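PDB 4MNN: glutaredoxin related protein from Sulfolobus solfataricus, which probably works as a protein disulfide oxidoreductase of the glutaredoxin family, exchanging thiols and disulfides on a thioredoxin fold. Local coordinates for residues A[78-83]-A[117-122]. Numbering follows the deposited sequence. Where two conformers were deposited one is given.
Sequences LVRISN and TAEFLY
R80 of helix 71-83 and E119 of helix 114-127 form one salt bridge, the one close contact between segments 78-83 and 117-122: NH1 of R80 donates to OE2 of E119 over 3.2 Å, with an N-H...O angle of 158°. The carboxylate oxygen lies close to the guanidinium plane, at its edge, whereas the nitrogen reaches OE2 from well above the carboxylate plane. The planes, 77° apart, are turned too far for a side-by-side pairing, and the one bond found is that of NH1. The R80 chain, extended from CG to NE, spans the gap between the segments; that of E119 leaves with CG anti to the backbone N (chi1 -173°) and then bends at chi2. The tight part is confined to this partly exposed pair, where CG of E119 also lies 3.7 Å from NH1 of R80. Elsewhere the segments stand apart: CD1 of I81 stops 5.3 Å short of the carbonyl O of Y122, and only 97 Å² is buried in all. I81 instead packs on Y59 and Y60, while the ring of Y122 stacks with Y60, so both helices rest on strand 57-63 beside the bridge. A leucine in place of R80 would probably cost OE2 of E119 its charged partner, with the weak bond from N76 a poor substitute. The chemistry is consistent with a surface link between the two thioredoxin-like halves that rests on charge more than on close packing.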
loop_
_atom_site.group_PDB
_atom_site.type_symbol
_atom_site.label_atom_id
_atom_site.label_comp_id
_atom_site.label_asym_id
_atom_site.label_seq_id
_atom_site.Cartn_x
_atom_site.Cartn_y
_atom_site.Cartn_z
ATOM N N LEU A 78 8.152 1.242 -2.085
ATOM C CA LEU A 78 8.678 0.952 -3.421
ATOM C C LEU A 78 10.182 0.643 -3.355
ATOM O O LEU A 78 10.682 -0.297 -3.989
ATOM C CB LEU A 78 8.453 2.169 -4.322
ATOM C CG LEU A 78 7.209 2.197 -5.251
ATOM C CD1 LEU A 78 6.105 1.346 -4.772
ATOM C CD2 LEU A 78 6.783 3.637 -5.499
ATOM N N VAL A 79 10.903 1.476 -2.617
ATOM C CA VAL A 79 12.348 1.286 -2.497
ATOM C C VAL A 79 12.669 -0.027 -1.784
ATOM O O VAL A 79 13.553 -0.763 -2.208
ATOM C CB VAL A 79 12.963 2.477 -1.731
ATOM C CG1 VAL A 79 14.480 2.243 -1.482
ATOM C CG2 VAL A 79 12.705 3.767 -2.518
ATOM N N ARG A 80 11.959 -0.323 -0.693
ATOM C CA ARG A 80 12.227 -1.556 0.056
ATOM C C ARG A 80 11.955 -2.792 -0.789
ATOM O O ARG A 80 12.754 -3.731 -0.811
ATOM C CB ARG A 80 11.387 -1.614 1.341
ATOM C CG ARG A 80 11.718 -0.574 2.402
ATOM C CD ARG A 80 11.414 -1.131 3.825
ATOM N NE ARG A 80 11.906 -0.200 4.832
ATOM C CZ ARG A 80 11.170 0.748 5.407
ATOM N NH1 ARG A 80 9.878 0.888 5.088
ATOM N NH2 ARG A 80 11.744 1.598 6.258
ATOM N N ILE A 81 10.831 -2.782 -1.501
ATOM C CA ILE A 81 10.480 -3.907 -2.345
ATOM C C ILE A 81 11.502 -4.053 -3.504
ATOM O O ILE A 81 11.951 -5.165 -3.805
ATOM C CB ILE A 81 9.040 -3.731 -2.898
ATOM C CG1 ILE A 81 8.034 -3.933 -1.767
ATOM C CG2 ILE A 81 8.736 -4.749 -4.006
ATOM C CD1 ILE A 81 6.649 -3.354 -2.093
ATOM N N SER A 82 11.883 -2.939 -4.119
ATOM C CA SER A 82 12.810 -3.003 -5.242
ATOM C C SER A 82 14.208 -3.497 -4.843
ATOM O O SER A 82 14.896 -4.129 -5.648
ATOM C CB SER A 82 12.918 -1.636 -5.912
ATOM O OG SER A 82 13.683 -1.730 -7.100
ATOM N N ASN A 83 14.613 -3.204 -3.611
ATOM C CA ASN A 83 15.927 -3.616 -3.090
ATOM C C ASN A 83 15.827 -4.911 -2.285
ATOM O O ASN A 83 16.843 -5.487 -1.867
ATOM C CB ASN A 83 16.508 -2.531 -2.192
ATOM C CG ASN A 83 17.006 -1.335 -2.974
ATOM O OD1 ASN A 83 17.046 -0.228 -2.461
ATOM N ND2 ASN A 83 17.395 -1.556 -4.215
ATOM N N THR A 117 1.092 2.342 10.533
ATOM C CA THR A 117 0.530 1.006 10.294
ATOM C C THR A 117 0.732 0.534 8.867
ATOM O O THR A 117 1.032 -0.630 8.645
ATOM C CB THR A 117 -0.946 0.979 10.668
ATOM O OG1 THR A 117 -1.061 1.448 12.019
ATOM C CG2 THR A 117 -1.496 -0.485 10.629
ATOM N N ALA A 118 0.537 1.424 7.897
ATOM C CA ALA A 118 0.778 1.043 6.511
ATOM C C ALA A 118 2.229 0.601 6.319
ATOM O O ALA A 118 2.504 -0.402 5.663
ATOM C CB ALA A 118 0.488 2.186 5.596
ATOM N N GLU A 119 3.180 1.359 6.865
ATOM C CA GLU A 119 4.590 0.989 6.676
ATOM C C GLU A 119 4.905 -0.404 7.197
ATOM O O GLU A 119 5.633 -1.188 6.574
ATOM C CB GLU A 119 5.461 2.022 7.372
ATOM C CG GLU A 119 6.951 1.845 7.098
ATOM C CD GLU A 119 7.631 3.185 6.848
ATOM O OE1 GLU A 119 7.739 4.006 7.798
ATOM O OE2 GLU A 119 8.047 3.414 5.696
ATOM N N PHE A 120 4.337 -0.709 8.355
ATOM C CA PHE A 120 4.513 -1.990 9.019
ATOM C C PHE A 120 3.903 -3.087 8.125
ATOM O O PHE A 120 4.569 -4.072 7.791
ATOM C CB PHE A 120 3.822 -1.943 10.391
ATOM C CG PHE A 120 3.870 -3.245 11.145
ATOM C CD1 PHE A 120 5.019 -3.622 11.834
ATOM C CD2 PHE A 120 2.757 -4.079 11.185
ATOM C CE1 PHE A 120 5.064 -4.827 12.569
ATOM C CE2 PHE A 120 2.779 -5.278 11.904
ATOM C CZ PHE A 120 3.938 -5.653 12.602
ATOM N N LEU A 121 2.669 -2.883 7.668
ATOM C CA LEU A 121 2.038 -3.907 6.828
ATOM C C LEU A 121 2.672 -4.042 5.451
ATOM O O LEU A 121 2.708 -5.145 4.909
ATOM C CB LEU A 121 0.525 -3.651 6.717
ATOM C CG LEU A 121 -0.198 -3.858 8.049
ATOM C CD1 LEU A 121 -1.703 -3.479 7.889
ATOM C CD2 LEU A 121 -0.070 -5.354 8.505
ATOM N N TYR A 122 3.208 -2.950 4.894
ATOM C CA TYR A 122 3.873 -3.040 3.577
ATOM C C TYR A 122 5.038 -4.003 3.729
ATOM O O TYR A 122 5.329 -4.794 2.825
ATOM C CB TYR A 122 4.420 -1.694 3.123
ATOM C CG TYR A 122 3.366 -0.715 2.671
ATOM C CD1 TYR A 122 3.535 0.664 2.884
ATOM C CD2 TYR A 122 2.212 -1.160 1.998
ATOM C CE1 TYR A 122 2.578 1.593 2.430
ATOM C CE2 TYR A 122 1.234 -0.240 1.535
ATOM C CZ TYR A 122 1.439 1.133 1.754
ATOM O OH TYR A 122 0.548 2.056 1.267
#